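Local atomic coordinates of CBS domain protein (Streptococcus pneumoniae serotype 4, PDB entry 7LZG), a protein that is of unknown function but, as a protein with paired CBS domains, may sense adenosine-type ligands as related CBS proteins do. Residues F60-Y72 with T86-V98. Sequence-based numbering, arbitrary orientation.
Sequences FVGTIGLRDIMAY and TDIVHMTKTDVAV
Phe60 meets Val96 and Val98 at the start of strand 60-65: CG2 of Val96 lies at the rim of the ring, near its plane, and Val98 CG1 is 3.7 Å from Phe60 CE2. Val61, which shares a classic beta bulge with Gly62 opposite Val53, sets its CG1 against Val89 CG2, the two side chains crossing at about a right angle. At Thr63 the backbones join in a single antiparallel, hydrogen-bonded bridge: Lys93 N donates to Thr63 O over 2.9 Å, whereas the return bond from Thr63 N to Lys93 O is weak. Ile64, extended with CG1 anti to the backbone N (chi1 -166°), sets CD1 against Ile88 CB and Met91 CG. Next to it, the 3-10 turn 88-90 is drawn together at Ile88 O, gripped from opposite faces of its plane by Thr92 OG1 and Met91 N. Asp68 CB touches Met91 O at 3.5 Å, while the anti lone pair of OD2 accepts from N-cap Gly65 N and Arg50 is its salt-bridge partner. The selenomethionine Met91, bent at chi2 and chi3, lays SE 3.9 Å from Ile69 CG1. Its CE makes a CH-pi contact over one face of Tyr72, 3.8 Å from the ring centroid; SE, obliquely placed, adds the Met-aromatic one. Loop 86-98 thus flanks helix 66-76 and the strand edge opposite strand 50-54, an apolar association whose register is set by the single bridge, chiefly by the Lys93 N to Thr63 O bond.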
loop_
_atom_site.group_PDB
_atom_site.type_symbol
_atom_site.label_atom_id
_atom_site.label_comp_id
_atom_site.label_asym_id
_atom_site.label_seq_id
_atom_site.Cartn_x
_atom_site.Cartn_y
_atom_site.Cartn_z
ATOM N N PHE B 60 -20.115 -2.742 -8.792
ATOM C CA PHE B 60 -18.720 -3.008 -8.466
ATOM C C PHE B 60 -18.230 -4.245 -9.207
ATOM O O PHE B 60 -18.764 -5.343 -9.022
ATOM C CB PHE B 60 -18.551 -3.187 -6.959
ATOM C CG PHE B 60 -17.163 -3.593 -6.551
ATOM C CD1 PHE B 60 -16.146 -2.655 -6.480
ATOM C CD2 PHE B 60 -16.875 -4.912 -6.240
ATOM C CE1 PHE B 60 -14.869 -3.025 -6.106
ATOM C CE2 PHE B 60 -15.599 -5.288 -5.865
ATOM C CZ PHE B 60 -14.595 -4.344 -5.796
ATOM N N VAL B 61 -17.212 -4.066 -10.044
ATOM C CA VAL B 61 -16.600 -5.180 -10.759
ATOM C C VAL B 61 -15.395 -5.721 -10.004
ATOM O O VAL B 61 -15.276 -6.928 -9.778
ATOM C CB VAL B 61 -16.212 -4.741 -12.186
ATOM C CG1 VAL B 61 -15.690 -5.925 -12.986
ATOM C CG2 VAL B 61 -17.396 -4.094 -12.881
ATOM N N GLY B 62 -14.494 -4.834 -9.603
ATOM C CA GLY B 62 -13.303 -5.242 -8.890
ATOM C C GLY B 62 -12.343 -4.078 -8.763
ATOM O O GLY B 62 -12.702 -2.922 -8.999
ATOM N N THR B 63 -11.115 -4.406 -8.380
ATOM C CA THR B 63 -10.037 -3.436 -8.281
ATOM C C THR B 63 -8.990 -3.729 -9.346
ATOM O O THR B 63 -8.840 -4.868 -9.795
ATOM C CB THR B 63 -9.386 -3.462 -6.896
ATOM O OG1 THR B 63 -8.829 -4.761 -6.655
ATOM C CG2 THR B 63 -10.413 -3.149 -5.821
ATOM N N ILE B 64 -8.264 -2.688 -9.750
ATOM C CA ILE B 64 -7.240 -2.821 -10.776
ATOM C C ILE B 64 -6.036 -1.971 -10.397
ATOM O O ILE B 64 -6.163 -0.922 -9.758
ATOM C CB ILE B 64 -7.775 -2.434 -12.175
ATOM C CG1 ILE B 64 -6.817 -2.914 -13.267
ATOM C CG2 ILE B 64 -7.999 -0.931 -12.274
ATOM C CD1 ILE B 64 -7.301 -2.642 -14.666
ATOM N N GLY B 65 -4.855 -2.453 -10.778
ATOM C CA GLY B 65 -3.624 -1.713 -10.606
ATOM C C GLY B 65 -2.762 -1.837 -11.846
ATOM O O GLY B 65 -3.119 -2.521 -12.806
ATOM N N LEU B 66 -1.616 -1.155 -11.807
ATOM C CA LEU B 66 -0.699 -1.208 -12.939
ATOM C C LEU B 66 -0.107 -2.598 -13.120
ATOM O O LEU B 66 0.160 -3.009 -14.254
ATOM C CB LEU B 66 0.407 -0.173 -12.761
ATOM C CG LEU B 66 -0.045 1.258 -13.037
ATOM C CD1 LEU B 66 1.054 2.234 -12.682
ATOM C CD2 LEU B 66 -0.443 1.398 -14.495
ATOM N N ARG B 67 0.107 -3.332 -12.025
ATOM C CA ARG B 67 0.603 -4.699 -12.147
ATOM C C ARG B 67 -0.385 -5.574 -12.904
ATOM O O ARG B 67 0.014 -6.426 -13.705
ATOM C CB ARG B 67 0.892 -5.282 -10.764
ATOM C CG ARG B 67 1.349 -6.735 -10.794
ATOM C CD ARG B 67 1.622 -7.261 -9.396
ATOM N NE ARG B 67 0.486 -7.052 -8.505
ATOM C CZ ARG B 67 0.411 -7.511 -7.264
ATOM N NH1 ARG B 67 1.387 -8.231 -6.733
ATOM N NH2 ARG B 67 -0.672 -7.245 -6.538
ATOM N N ASP B 68 -1.684 -5.370 -12.671
ATOM C CA ASP B 68 -2.693 -6.141 -13.387
ATOM C C ASP B 68 -2.643 -5.855 -14.882
ATOM O O ASP B 68 -2.725 -6.777 -15.701
ATOM C CB ASP B 68 -4.077 -5.830 -12.822
ATOM C CG ASP B 68 -4.172 -6.112 -11.336
ATOM O OD1 ASP B 68 -3.861 -7.250 -10.924
ATOM O OD2 ASP B 68 -4.543 -5.192 -10.577
ATOM N N ILE B 69 -2.498 -4.583 -15.255
ATOM C CA ILE B 69 -2.394 -4.230 -16.666
ATOM C C ILE B 69 -1.074 -4.722 -17.247
ATOM O O ILE B 69 -1.034 -5.281 -18.349
ATOM C CB ILE B 69 -2.560 -2.711 -16.843
ATOM C CG1 ILE B 69 -3.910 -2.260 -16.282
ATOM C CG2 ILE B 69 -2.422 -2.323 -18.308
ATOM C CD1 ILE B 69 -4.199 -0.792 -16.489
HETATM N N MSE B 70 0.021 -4.531 -16.516
HETATM C CA MSE B 70 1.346 -4.889 -17.011
HETATM C C MSE B 70 1.505 -6.396 -17.181
HETATM O O MSE B 70 2.008 -6.859 -18.203
HETATM C CB MSE B 70 2.426 -4.350 -16.071
HETATM C CG MSE B 70 3.461 -3.477 -16.758
HETATM SE SE MSE B 70 2.650 -2.097 -17.877
HETATM C CE MSE B 70 1.598 -1.171 -16.520
ATOM N N ALA B 71 1.073 -7.158 -16.173
ATOM C CA ALA B 71 1.175 -8.611 -16.256
ATOM C C ALA B 71 0.247 -9.179 -17.321
ATOM O O ALA B 71 0.549 -10.221 -17.913
ATOM C CB ALA B 71 0.872 -9.242 -14.897
ATOM N N TYR B 72 -0.881 -8.515 -17.577
ATOM C CA TYR B 72 -1.782 -8.966 -18.630
ATOM C C TYR B 72 -1.144 -8.803 -20.004
ATOM O O TYR B 72 -1.286 -9.677 -20.868
ATOM C CB TYR B 72 -3.104 -8.201 -18.541
ATOM C CG TYR B 72 -4.176 -8.659 -19.506
ATOM C CD1 TYR B 72 -4.264 -8.115 -20.779
ATOM C CD2 TYR B 72 -5.109 -9.621 -19.139
ATOM C CE1 TYR B 72 -5.238 -8.516 -21.664
ATOM C CE2 TYR B 72 -6.095 -10.032 -20.022
ATOM C CZ TYR B 72 -6.151 -9.473 -21.285
ATOM O OH TYR B 72 -7.119 -9.865 -22.177
ATOM N N THR B 86 -8.859 -2.880 -25.888
ATOM C CA THR B 86 -9.083 -3.867 -24.839
ATOM C C THR B 86 -9.649 -3.200 -23.592
ATOM O O THR B 86 -9.042 -2.270 -23.049
ATOM C CB THR B 86 -7.782 -4.587 -24.483
ATOM O OG1 THR B 86 -7.154 -5.075 -25.674
ATOM C CG2 THR B 86 -8.062 -5.750 -23.545
ATOM N N ASP B 87 -10.794 -3.691 -23.128
ATOM C CA ASP B 87 -11.374 -3.202 -21.886
ATOM C C ASP B 87 -10.566 -3.690 -20.687
ATOM O O ASP B 87 -9.988 -4.779 -20.702
ATOM C CB ASP B 87 -12.825 -3.662 -21.758
ATOM C CG ASP B 87 -13.697 -3.158 -22.891
ATOM O OD1 ASP B 87 -13.204 -2.352 -23.709
ATOM O OD2 ASP B 87 -14.874 -3.568 -22.965
ATOM N N ILE B 88 -10.537 -2.869 -19.632
ATOM C CA ILE B 88 -9.804 -3.224 -18.420
ATOM C C ILE B 88 -10.486 -4.318 -17.616
ATOM O O ILE B 88 -9.860 -4.890 -16.716
ATOM C CB ILE B 88 -9.592 -2.003 -17.503
ATOM C CG1 ILE B 88 -10.933 -1.425 -17.049
ATOM C CG2 ILE B 88 -8.739 -0.948 -18.192
ATOM C CD1 ILE B 88 -10.799 -0.342 -16.001
ATOM N N VAL B 89 -11.754 -4.620 -17.910
ATOM C CA VAL B 89 -12.456 -5.680 -17.191
ATOM C C VAL B 89 -11.793 -7.029 -17.433
ATOM O O VAL B 89 -11.850 -7.922 -16.577
ATOM C CB VAL B 89 -13.944 -5.697 -17.592
ATOM C CG1 VAL B 89 -14.096 -5.971 -19.081
ATOM C CG2 VAL B 89 -14.716 -6.717 -16.765
ATOM N N HIS B 90 -11.142 -7.199 -18.585
ATOM C CA HIS B 90 -10.455 -8.449 -18.878
ATOM C C HIS B 90 -9.221 -8.658 -18.012
ATOM O O HIS B 90 -8.643 -9.751 -18.042
ATOM C CB HIS B 90 -10.069 -8.500 -20.357
ATOM C CG HIS B 90 -11.242 -8.574 -21.284
ATOM N ND1 HIS B 90 -12.319 -9.403 -21.055
ATOM C CD2 HIS B 90 -11.511 -7.916 -22.435
ATOM C CE1 HIS B 90 -13.199 -9.256 -22.030
ATOM N NE2 HIS B 90 -12.734 -8.359 -22.879
HETATM N N MSE B 91 -8.807 -7.653 -17.249
HETATM C CA MSE B 91 -7.653 -7.782 -16.370
HETATM C C MSE B 91 -7.961 -7.230 -14.987
HETATM O O MSE B 91 -7.080 -7.133 -14.133
HETATM C CB MSE B 91 -6.444 -7.066 -16.964
HETATM C CG MSE B 91 -6.603 -5.562 -17.058
HETATM SE SE MSE B 91 -5.654 -4.846 -18.597
HETATM C CE MSE B 91 -6.741 -5.654 -20.000
ATOM N N THR B 92 -9.219 -6.858 -14.775
ATOM C CA THR B 92 -9.648 -6.402 -13.462
ATOM C C THR B 92 -9.680 -7.580 -12.497
ATOM O O THR B 92 -10.162 -8.664 -12.841
ATOM C CB THR B 92 -11.023 -5.744 -13.554
ATOM O OG1 THR B 92 -10.964 -4.646 -14.472
ATOM C CG2 THR B 92 -11.464 -5.231 -12.193
ATOM N N LYS B 93 -9.146 -7.375 -11.296
ATOM C CA LYS B 93 -9.116 -8.426 -10.283
ATOM C C LYS B 93 -10.492 -8.512 -9.641
ATOM O O LYS B 93 -10.845 -7.701 -8.781
ATOM C CB LYS B 93 -8.032 -8.151 -9.248
ATOM C CG LYS B 93 -7.835 -9.283 -8.249
ATOM C CD LYS B 93 -6.771 -8.934 -7.221
ATOM C CE LYS B 93 -6.642 -10.023 -6.165
ATOM N NZ LYS B 93 -5.667 -9.650 -5.101
ATOM N N THR B 94 -11.280 -9.492 -10.069
ATOM C CA THR B 94 -12.590 -9.738 -9.487
ATOM C C THR B 94 -12.533 -10.656 -8.274
ATOM O O THR B 94 -13.533 -10.774 -7.556
ATOM C CB THR B 94 -13.531 -10.336 -10.540
ATOM O OG1 THR B 94 -12.979 -11.564 -11.033
ATOM C CG2 THR B 94 -13.706 -9.367 -11.701
ATOM N N ASP B 95 -11.392 -11.297 -8.024
ATOM C CA ASP B 95 -11.236 -12.199 -6.883
ATOM C C ASP B 95 -10.662 -11.421 -5.695
ATOM O O ASP B 95 -9.527 -11.619 -5.258
ATOM C CB ASP B 95 -10.358 -13.385 -7.260
ATOM C CG ASP B 95 -10.297 -14.438 -6.170
ATOM O OD1 ASP B 95 -11.314 -15.131 -5.953
ATOM O OD2 ASP B 95 -9.234 -14.572 -5.530
ATOM N N VAL B 96 -11.486 -10.511 -5.179
ATOM C CA VAL B 96 -11.135 -9.689 -4.028
ATOM C C VAL B 96 -12.214 -9.846 -2.967
ATOM O O VAL B 96 -13.380 -10.115 -3.273
ATOM C CB VAL B 96 -10.962 -8.199 -4.401
ATOM C CG1 VAL B 96 -9.844 -8.027 -5.414
ATOM C CG2 VAL B 96 -12.266 -7.626 -4.934
ATOM N N ALA B 97 -11.817 -9.674 -1.710
ATOM C CA ALA B 97 -12.749 -9.727 -0.592
ATOM C C ALA B 97 -13.307 -8.334 -0.327
ATOM O O ALA B 97 -12.550 -7.363 -0.235
ATOM C CB ALA B 97 -12.066 -10.276 0.661
ATOM N N VAL B 98 -14.631 -8.241 -0.213
ATOM C CA VAL B 98 -15.290 -6.969 0.061
ATOM C C VAL B 98 -16.107 -7.096 1.340
ATOM O O VAL B 98 -16.188 -8.178 1.931
ATOM C CB VAL B 98 -16.176 -6.528 -1.119
ATOM C CG1 VAL B 98 -15.366 -6.482 -2.407
ATOM C CG2 VAL B 98 -17.372 -7.456 -1.265
#